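Protein stn1 (Schizosaccharomyces pombe, PDB 3KF6) binds single-stranded telomeric DNA and is required for telomere maintenance; its N-terminal OB-fold domain, described here, pairs with Ten1. Local coordinates at residues W42-V53 and R139-S150. Numbering follows the deposited sequence.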
ATOM      1  N   TRP A  42     -10.010  -7.976  17.515  1.00 25.40           N
ATOM      2  CA  TRP A  42     -10.291  -6.747  16.785  1.00 25.48           C
ATOM      3  C   TRP A  42     -11.781  -6.469  16.935  1.00 25.91           C
ATOM      4  O   TRP A  42     -12.613  -7.239  16.458  1.00 25.19           O
ATOM      5  CB  TRP A  42      -9.910  -6.918  15.307  1.00 24.40           C
ATOM      6  CG  TRP A  42     -10.068  -5.666  14.482  1.00 24.30           C
ATOM      7  CD1 TRP A  42      -9.785  -4.387  14.869  1.00 25.64           C
ATOM      8  CD2 TRP A  42     -10.518  -5.584  13.123  1.00 23.32           C
ATOM      9  NE1 TRP A  42     -10.034  -3.511  13.835  1.00 24.51           N
ATOM     10  CE2 TRP A  42     -10.485  -4.220  12.752  1.00 23.72           C
ATOM     11  CE3 TRP A  42     -10.947  -6.530  12.183  1.00 24.92           C
ATOM     12  CZ2 TRP A  42     -10.863  -3.779  11.479  1.00 23.19           C
ATOM     13  CZ3 TRP A  42     -11.323  -6.091  10.915  1.00 23.28           C
ATOM     14  CH2 TRP A  42     -11.278  -4.726  10.578  1.00 22.73           C
ATOM     15  N   MET A  43     -12.108  -5.373  17.612  1.00 27.59           N
ATOM     16  CA  MET A  43     -13.496  -4.998  17.858  1.00 30.32           C
ATOM     17  C   MET A  43     -14.210  -6.109  18.621  1.00 31.84           C
ATOM     18  O   MET A  43     -15.419  -6.294  18.482  1.00 32.83           O
ATOM     19  CB  MET A  43     -14.227  -4.720  16.540  1.00 31.95           C
ATOM     20  CG  MET A  43     -13.688  -3.528  15.770  1.00 34.43           C
ATOM     21  SD  MET A  43     -14.769  -3.053  14.403  1.00 37.38           S
ATOM     22  CE  MET A  43     -14.232  -4.192  13.134  1.00 35.73           C
ATOM     23  N   GLY A  44     -13.448  -6.847  19.426  1.00 33.01           N
ATOM     24  CA  GLY A  44     -14.016  -7.928  20.212  1.00 34.31           C
ATOM     25  C   GLY A  44     -14.024  -9.264  19.495  1.00 35.81           C
ATOM     26  O   GLY A  44     -14.332 -10.297  20.090  1.00 37.17           O
ATOM     27  N   PHE A  45     -13.681  -9.247  18.212  1.00 35.04           N
ATOM     28  CA  PHE A  45     -13.660 -10.462  17.409  1.00 35.95           C
ATOM     29  C   PHE A  45     -12.287 -11.127  17.429  1.00 34.12           C
ATOM     30  O   PHE A  45     -11.264 -10.453  17.326  1.00 33.39           O
ATOM     31  CB  PHE A  45     -14.043 -10.129  15.966  1.00 37.60           C
ATOM     32  CG  PHE A  45     -15.429  -9.556  15.821  1.00 41.45           C
ATOM     33  CD1 PHE A  45     -15.694  -8.586  14.860  1.00 42.89           C
ATOM     34  CD2 PHE A  45     -16.471  -9.999  16.631  1.00 42.80           C
ATOM     35  CE1 PHE A  45     -16.979  -8.063  14.707  1.00 44.43           C
ATOM     36  CE2 PHE A  45     -17.757  -9.485  16.485  1.00 44.17           C
ATOM     37  CZ  PHE A  45     -18.011  -8.515  15.522  1.00 44.15           C
ATOM     38  N   PRO A  46     -12.249 -12.461  17.577  1.00 33.32           N
ATOM     39  CA  PRO A  46     -10.974 -13.184  17.600  1.00 32.45           C
ATOM     40  C   PRO A  46     -10.353 -13.229  16.206  1.00 30.77           C
ATOM     41  O   PRO A  46     -11.002 -13.635  15.244  1.00 32.54           O
ATOM     42  CB  PRO A  46     -11.370 -14.564  18.115  1.00 32.34           C
ATOM     43  CG  PRO A  46     -12.760 -14.728  17.581  1.00 33.84           C
ATOM     44  CD  PRO A  46     -13.374 -13.375  17.848  1.00 33.64           C
ATOM     45  N   ILE A  47      -9.097 -12.811  16.099  1.00 29.67           N
ATOM     46  CA  ILE A  47      -8.414 -12.786  14.808  1.00 29.95           C
ATOM     47  C   ILE A  47      -7.071 -13.506  14.831  1.00 28.55           C
ATOM     48  O   ILE A  47      -6.275 -13.333  15.756  1.00 29.07           O
ATOM     49  CB  ILE A  47      -8.164 -11.328  14.343  1.00 29.51           C
ATOM     50  CG1 ILE A  47      -9.494 -10.582  14.204  1.00 31.67           C
ATOM     51  CG2 ILE A  47      -7.419 -11.323  13.013  1.00 29.18           C
ATOM     52  CD1 ILE A  47     -10.407 -11.139  13.134  1.00 32.12           C
ATOM     53  N   ARG A  48      -6.818 -14.300  13.795  1.00 27.06           N
ATOM     54  CA  ARG A  48      -5.567 -15.035  13.670  1.00 25.40           C
ATOM     55  C   ARG A  48      -5.046 -14.955  12.236  1.00 23.58           C
ATOM     56  O   ARG A  48      -3.907 -14.545  12.003  1.00 25.76           O
ATOM     57  CB  ARG A  48      -5.769 -16.502  14.072  1.00 26.90           C
ATOM     58  CG  ARG A  48      -4.516 -17.374  13.956  1.00 27.38           C
ATOM     59  CD  ARG A  48      -4.752 -18.754  14.570  1.00 29.65           C
ATOM     60  NE  ARG A  48      -3.678 -19.706  14.283  1.00 30.13           N
ATOM     61  CZ  ARG A  48      -2.426 -19.599  14.723  1.00 31.37           C
ATOM     62  NH1 ARG A  48      -2.068 -18.574  15.484  1.00 31.62           N
ATOM     63  NH2 ARG A  48      -1.531 -20.525  14.403  1.00 31.45           N
ATOM     64  N   TRP A  49      -5.886 -15.337  11.278  1.00 22.44           N
ATOM     65  CA  TRP A  49      -5.498 -15.315   9.870  1.00 21.71           C
ATOM     66  C   TRP A  49      -5.976 -14.033   9.196  1.00 21.23           C
ATOM     67  O   TRP A  49      -7.160 -13.692   9.251  1.00 21.21           O
ATOM     68  CB  TRP A  49      -6.054 -16.543   9.156  1.00 22.32           C
ATOM     69  CG  TRP A  49      -5.493 -17.818   9.718  1.00 25.77           C
ATOM     70  CD1 TRP A  49      -6.111 -18.677  10.586  1.00 26.18           C
ATOM     71  CD2 TRP A  49      -4.177 -18.341   9.506  1.00 26.59           C
ATOM     72  NE1 TRP A  49      -5.254 -19.706  10.928  1.00 27.14           N
ATOM     73  CE2 TRP A  49      -4.061 -19.520  10.278  1.00 26.26           C
ATOM     74  CE3 TRP A  49      -3.079 -17.922   8.739  1.00 27.52           C
ATOM     75  CZ2 TRP A  49      -2.892 -20.286  10.302  1.00 27.89           C
ATOM     76  CZ3 TRP A  49      -1.915 -18.686   8.766  1.00 27.45           C
ATOM     77  CH2 TRP A  49      -1.833 -19.855   9.544  1.00 28.94           C
ATOM     78  N   ILE A  50      -5.039 -13.343   8.548  1.00 20.06           N
ATOM     79  CA  ILE A  50      -5.311 -12.061   7.901  1.00 19.78           C
ATOM     80  C   ILE A  50      -4.736 -11.956   6.491  1.00 17.94           C
ATOM     81  O   ILE A  50      -3.771 -12.641   6.145  1.00 18.02           O
ATOM     82  CB  ILE A  50      -4.702 -10.916   8.747  1.00 21.75           C
ATOM     83  CG1 ILE A  50      -5.294 -10.947  10.156  1.00 22.28           C
ATOM     84  CG2 ILE A  50      -4.952  -9.568   8.089  1.00 27.03           C
ATOM     85  CD1 ILE A  50      -4.627  -9.993  11.109  1.00 27.57           C
ATOM     86  N   GLN A  51      -5.336 -11.083   5.683  1.00 17.00           N
ATOM     87  CA  GLN A  51      -4.864 -10.844   4.325  1.00 16.57           C
ATOM     88  C   GLN A  51      -4.648  -9.338   4.176  1.00 16.57           C
ATOM     89  O   GLN A  51      -5.499  -8.541   4.582  1.00 17.53           O
ATOM     90  CB  GLN A  51      -5.904 -11.299   3.299  1.00 17.08           C
ATOM     91  CG  GLN A  51      -5.429 -11.197   1.851  1.00 19.55           C
ATOM     92  CD  GLN A  51      -6.580 -11.219   0.859  1.00 21.09           C
ATOM     93  OE1 GLN A  51      -7.372 -10.279   0.793  1.00 22.26           O
ATOM     94  NE2 GLN A  51      -6.681 -12.296   0.087  1.00 23.45           N
ATOM     95  N   ILE A  52      -3.511  -8.952   3.610  1.00 15.61           N
ATOM     96  CA  ILE A  52      -3.222  -7.541   3.386  1.00 15.99           C
ATOM     97  C   ILE A  52      -2.783  -7.347   1.940  1.00 16.03           C
ATOM     98  O   ILE A  52      -2.334  -8.292   1.281  1.00 14.23           O
ATOM     99  CB  ILE A  52      -2.129  -6.997   4.362  1.00 15.34           C
ATOM    100  CG1 ILE A  52      -0.804  -7.750   4.194  1.00 17.73           C
ATOM    101  CG2 ILE A  52      -2.609  -7.127   5.799  1.00 16.28           C
ATOM    102  CD1 ILE A  52       0.116  -7.141   3.176  1.00 20.15           C
ATOM    103  N   VAL A  53      -2.946  -6.125   1.439  1.00 14.89           N
ATOM    104  CA  VAL A  53      -2.572  -5.807   0.067  1.00 14.45           C
ATOM    105  C   VAL A  53      -1.915  -4.436   0.024  1.00 14.83           C
ATOM    106  O   VAL A  53      -2.480  -3.458   0.520  1.00 15.93           O
ATOM    107  CB  VAL A  53      -3.808  -5.766  -0.869  1.00 13.71           C
ATOM    108  CG1 VAL A  53      -3.383  -5.306  -2.256  1.00 14.63           C
ATOM    109  CG2 VAL A  53      -4.463  -7.139  -0.951  1.00 14.51           C
ATOM    110  N   ARG A 139     -11.945  -4.368   1.780  1.00 17.37           N
ATOM    111  CA  ARG A 139     -11.604  -4.043   3.159  1.00 16.71           C
ATOM    112  C   ARG A 139     -12.534  -3.036   3.825  1.00 16.94           C
ATOM    113  O   ARG A 139     -12.843  -3.162   5.008  1.00 16.92           O
ATOM    114  CB  ARG A 139     -10.150  -3.574   3.227  1.00 15.92           C
ATOM    115  CG  ARG A 139      -9.211  -4.760   3.101  1.00 14.33           C
ATOM    116  CD  ARG A 139      -7.789  -4.418   2.687  1.00 12.73           C
ATOM    117  NE  ARG A 139      -7.021  -5.659   2.661  1.00 13.16           N
ATOM    118  CZ  ARG A 139      -7.184  -6.629   1.765  1.00 13.24           C
ATOM    119  NH1 ARG A 139      -8.074  -6.509   0.782  1.00 15.77           N
ATOM    120  NH2 ARG A 139      -6.500  -7.761   1.891  1.00 14.98           N
ATOM    121  N   MET A 140     -12.987  -2.036   3.079  1.00 16.19           N
ATOM    122  CA  MET A 140     -13.889  -1.060   3.669  1.00 17.08           C
ATOM    123  C   MET A 140     -15.245  -1.707   3.955  1.00 18.40           C
ATOM    124  O   MET A 140     -15.867  -1.430   4.982  1.00 22.25           O
ATOM    125  CB  MET A 140     -14.037   0.158   2.751  1.00 17.77           C
ATOM    126  CG  MET A 140     -12.783   1.024   2.717  1.00 18.01           C
ATOM    127  SD  MET A 140     -12.951   2.521   1.704  1.00 21.46           S
ATOM    128  CE  MET A 140     -12.741   1.809   0.067  1.00 20.85           C
ATOM    129  N   ARG A 141     -15.683  -2.587   3.064  1.00 20.79           N
ATOM    130  CA  ARG A 141     -16.959  -3.269   3.243  1.00 22.92           C
ATOM    131  C   ARG A 141     -16.881  -4.219   4.437  1.00 23.20           C
ATOM    132  O   ARG A 141     -17.797  -4.277   5.258  1.00 22.29           O
ATOM    133  CB  ARG A 141     -17.328  -4.049   1.979  1.00 27.16           C
ATOM    134  CG  ARG A 141     -18.720  -4.667   2.024  1.00 33.65           C
ATOM    135  CD  ARG A 141     -19.041  -5.433   0.749  1.00 38.16           C
ATOM    136  NE  ARG A 141     -20.406  -5.949   0.762  1.00 44.24           N
ATOM    137  CZ  ARG A 141     -20.937  -6.693  -0.204  1.00 46.09           C
ATOM    138  NH1 ARG A 141     -20.218  -7.015  -1.271  1.00 47.71           N
ATOM    139  NH2 ARG A 141     -22.192  -7.113  -0.103  1.00 47.61           N
ATOM    140  N   TYR A 142     -15.780  -4.958   4.531  1.00 21.40           N
ATOM    141  CA  TYR A 142     -15.588  -5.903   5.624  1.00 21.56           C
ATOM    142  C   TYR A 142     -15.565  -5.181   6.968  1.00 20.89           C
ATOM    143  O   TYR A 142     -16.228  -5.599   7.921  1.00 21.41           O
ATOM    144  CB  TYR A 142     -14.281  -6.675   5.421  1.00 21.76           C
ATOM    145  CG  TYR A 142     -14.122  -7.872   6.330  1.00 22.91           C
ATOM    146  CD1 TYR A 142     -13.259  -7.834   7.421  1.00 23.64           C
ATOM    147  CD2 TYR A 142     -14.836  -9.047   6.093  1.00 23.74           C
ATOM    148  CE1 TYR A 142     -13.108  -8.941   8.259  1.00 24.86           C
ATOM    149  CE2 TYR A 142     -14.692 -10.155   6.923  1.00 26.14           C
ATOM    150  CZ  TYR A 142     -13.826 -10.094   8.001  1.00 25.41           C
ATOM    151  OH  TYR A 142     -13.684 -11.191   8.815  1.00 29.67           O
ATOM    152  N   LYS A 143     -14.805  -4.093   7.046  1.00 20.40           N
ATOM    153  CA  LYS A 143     -14.712  -3.331   8.285  1.00 20.46           C
ATOM    154  C   LYS A 143     -16.063  -2.750   8.695  1.00 21.86           C
ATOM    155  O   LYS A 143     -16.409  -2.737   9.875  1.00 22.96           O
ATOM    156  CB  LYS A 143     -13.691  -2.199   8.146  1.00 20.30           C
ATOM    157  CG  LYS A 143     -13.502  -1.384   9.418  1.00 20.99           C
ATOM    158  CD  LYS A 143     -12.306  -0.454   9.288  1.00 23.86           C
ATOM    159  CE  LYS A 143     -11.953   0.206  10.615  1.00 25.37           C
ATOM    160  NZ  LYS A 143     -10.774   1.106  10.471  1.00 26.61           N
ATOM    161  N   LYS A 144     -16.826  -2.262   7.724  1.00 22.27           N
ATOM    162  CA  LYS A 144     -18.130  -1.684   8.033  1.00 24.46           C
ATOM    163  C   LYS A 144     -19.073  -2.739   8.598  1.00 24.55           C
ATOM    164  O   LYS A 144     -19.780  -2.485   9.576  1.00 25.13           O
ATOM    165  CB  LYS A 144     -18.731  -1.030   6.790  1.00 24.60           C
ATOM    166  CG  LYS A 144     -18.038   0.273   6.423  1.00 30.36           C
ATOM    167  CD  LYS A 144     -18.542   0.847   5.108  1.00 32.98           C
ATOM    168  CE  LYS A 144     -17.811   2.142   4.780  1.00 35.76           C
ATOM    169  NZ  LYS A 144     -18.113   2.630   3.408  1.00 36.34           N
ATOM    170  N   ASN A 145     -19.071  -3.924   8.000  1.00 25.00           N
ATOM    171  CA  ASN A 145     -19.936  -4.996   8.479  1.00 27.13           C
ATOM    172  C   ASN A 145     -19.542  -5.469   9.875  1.00 27.74           C
ATOM    173  O   ASN A 145     -20.404  -5.659  10.735  1.00 26.91           O
ATOM    174  CB  ASN A 145     -19.930  -6.173   7.503  1.00 30.13           C
ATOM    175  CG  ASN A 145     -20.782  -5.909   6.277  1.00 32.81           C
ATOM    176  OD1 ASN A 145     -21.875  -5.350   6.381  1.00 38.54           O
ATOM    177  ND2 ASN A 145     -20.297  -6.318   5.112  1.00 33.87           N
ATOM    178  N   LEU A 146     -18.248  -5.659  10.115  1.00 27.57           N
ATOM    179  CA  LEU A 146     -17.819  -6.102  11.436  1.00 28.66           C
ATOM    180  C   LEU A 146     -18.149  -5.056  12.496  1.00 29.45           C
ATOM    181  O   LEU A 146     -18.512  -5.399  13.621  1.00 29.85           O
ATOM    182  CB  LEU A 146     -16.319  -6.407  11.459  1.00 29.79           C
ATOM    183  CG  LEU A 146     -15.852  -7.698  10.782  1.00 31.78           C
ATOM    184  CD1 LEU A 146     -14.398  -7.964  11.166  1.00 33.34           C
ATOM    185  CD2 LEU A 146     -16.719  -8.867  11.224  1.00 33.40           C
ATOM    186  N   THR A 147     -18.034  -3.781  12.136  1.00 28.97           N
ATOM    187  CA  THR A 147     -18.331  -2.695  13.067  1.00 29.85           C
ATOM    188  C   THR A 147     -19.803  -2.729  13.483  1.00 30.77           C
ATOM    189  O   THR A 147     -20.123  -2.548  14.658  1.00 29.75           O
ATOM    190  CB  THR A 147     -18.024  -1.317  12.441  1.00 29.98           C
ATOM    191  OG1 THR A 147     -16.639  -1.248  12.082  1.00 29.88           O
ATOM    192  CG2 THR A 147     -18.335  -0.202  13.430  1.00 29.53           C
ATOM    193  N   LYS A 148     -20.691  -2.962  12.519  1.00 31.95           N
ATOM    194  CA  LYS A 148     -22.124  -3.024  12.793  1.00 34.07           C
ATOM    195  C   LYS A 148     -22.448  -4.198  13.708  1.00 33.87           C
ATOM    196  O   LYS A 148     -23.213  -4.062  14.665  1.00 32.77           O
ATOM    197  CB  LYS A 148     -22.915  -3.145  11.483  1.00 36.90           C
ATOM    198  CG  LYS A 148     -22.760  -1.962  10.544  1.00 40.59           C
ATOM    199  CD  LYS A 148     -23.655  -2.102   9.324  1.00 45.14           C
ATOM    200  CE  LYS A 148     -23.537  -0.882   8.426  1.00 45.48           C
ATOM    201  NZ  LYS A 148     -24.465  -0.950   7.266  1.00 46.06           N
ATOM    202  N   ILE A 149     -21.864  -5.350  13.401  1.00 32.89           N
ATOM    203  CA  ILE A 149     -22.081  -6.552  14.197  1.00 32.66           C
ATOM    204  C   ILE A 149     -21.612  -6.318  15.625  1.00 33.88           C
ATOM    205  O   ILE A 149     -22.311  -6.645  16.583  1.00 33.32           O
ATOM    206  CB  ILE A 149     -21.308  -7.753  13.620  1.00 31.30           C
ATOM    207  CG1 ILE A 149     -21.828  -8.077  12.221  1.00 31.65           C
ATOM    208  CG2 ILE A 149     -21.452  -8.959  14.539  1.00 33.06           C
ATOM    209  CD1 ILE A 149     -21.026  -9.143  11.506  1.00 30.12           C
ATOM    210  N   SER A 150     -20.423  -5.740  15.759  1.00 34.74           N
ATOM    211  CA  SER A 150     -19.853  -5.455  17.068  1.00 36.50           C
ATOM    212  C   SER A 150     -20.744  -4.515  17.870  1.00 37.66           C
ATOM    213  O   SER A 150     -20.883  -4.669  19.083  1.00 38.52           O
ATOM    214  CB  SER A 150     -18.462  -4.837  16.916  1.00 36.00           C
ATOM    215  OG  SER A 150     -17.918  -4.490  18.176  1.00 35.38           O
TER
HETATM  216  O   HOH W   1      -8.329  -8.542  -1.175  1.00 26.09           O
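Leu146 projects from helix 130-153 into a hollow formed by the side chains of Trp42, Met43 and Phe45 at the tip of a β-hairpin. Its CD1 lies 3.6 Å from Trp42 CZ3 and its CD2 rests 3.6 Å from Phe45 CE1. Met43 CE presses tightly on Leu146 CB at 3.5 Å. Met43, bent at its last torsion (chi3 -83°), lays this methyl over the centre of one face of the Trp42 indole and wedges it between indole and helix, while SD lies against Thr147. The Phe45 ring turns an edge to the Leu146 carbonyl, CE1 3.3 Å from Leu146 O, while Phe45 CZ touches Ile149 CG2 at 3.6 Å. Ser150 OG closes the hairpin end by donating a hydrogen bond to Met43 O.

At the other end, Arg139 stretches across to strand 49-62. Its NH2 is bonded to Gln51 OE1 (2.9 Å) and weakly to Gln51 O; amide and guanidinium are nearly coplanar (10°), and a water bridges OE1 to NH1. Val53 CG2 sits over one guanidinium face, while Met21 O and Ala135 O take NE and NH1. The type I' turn from Trp42 to Phe45 closes a β-hairpin with a two-residue loop, packed with the first barrel strand against the C-terminal helix of an RPA2-like OB fold.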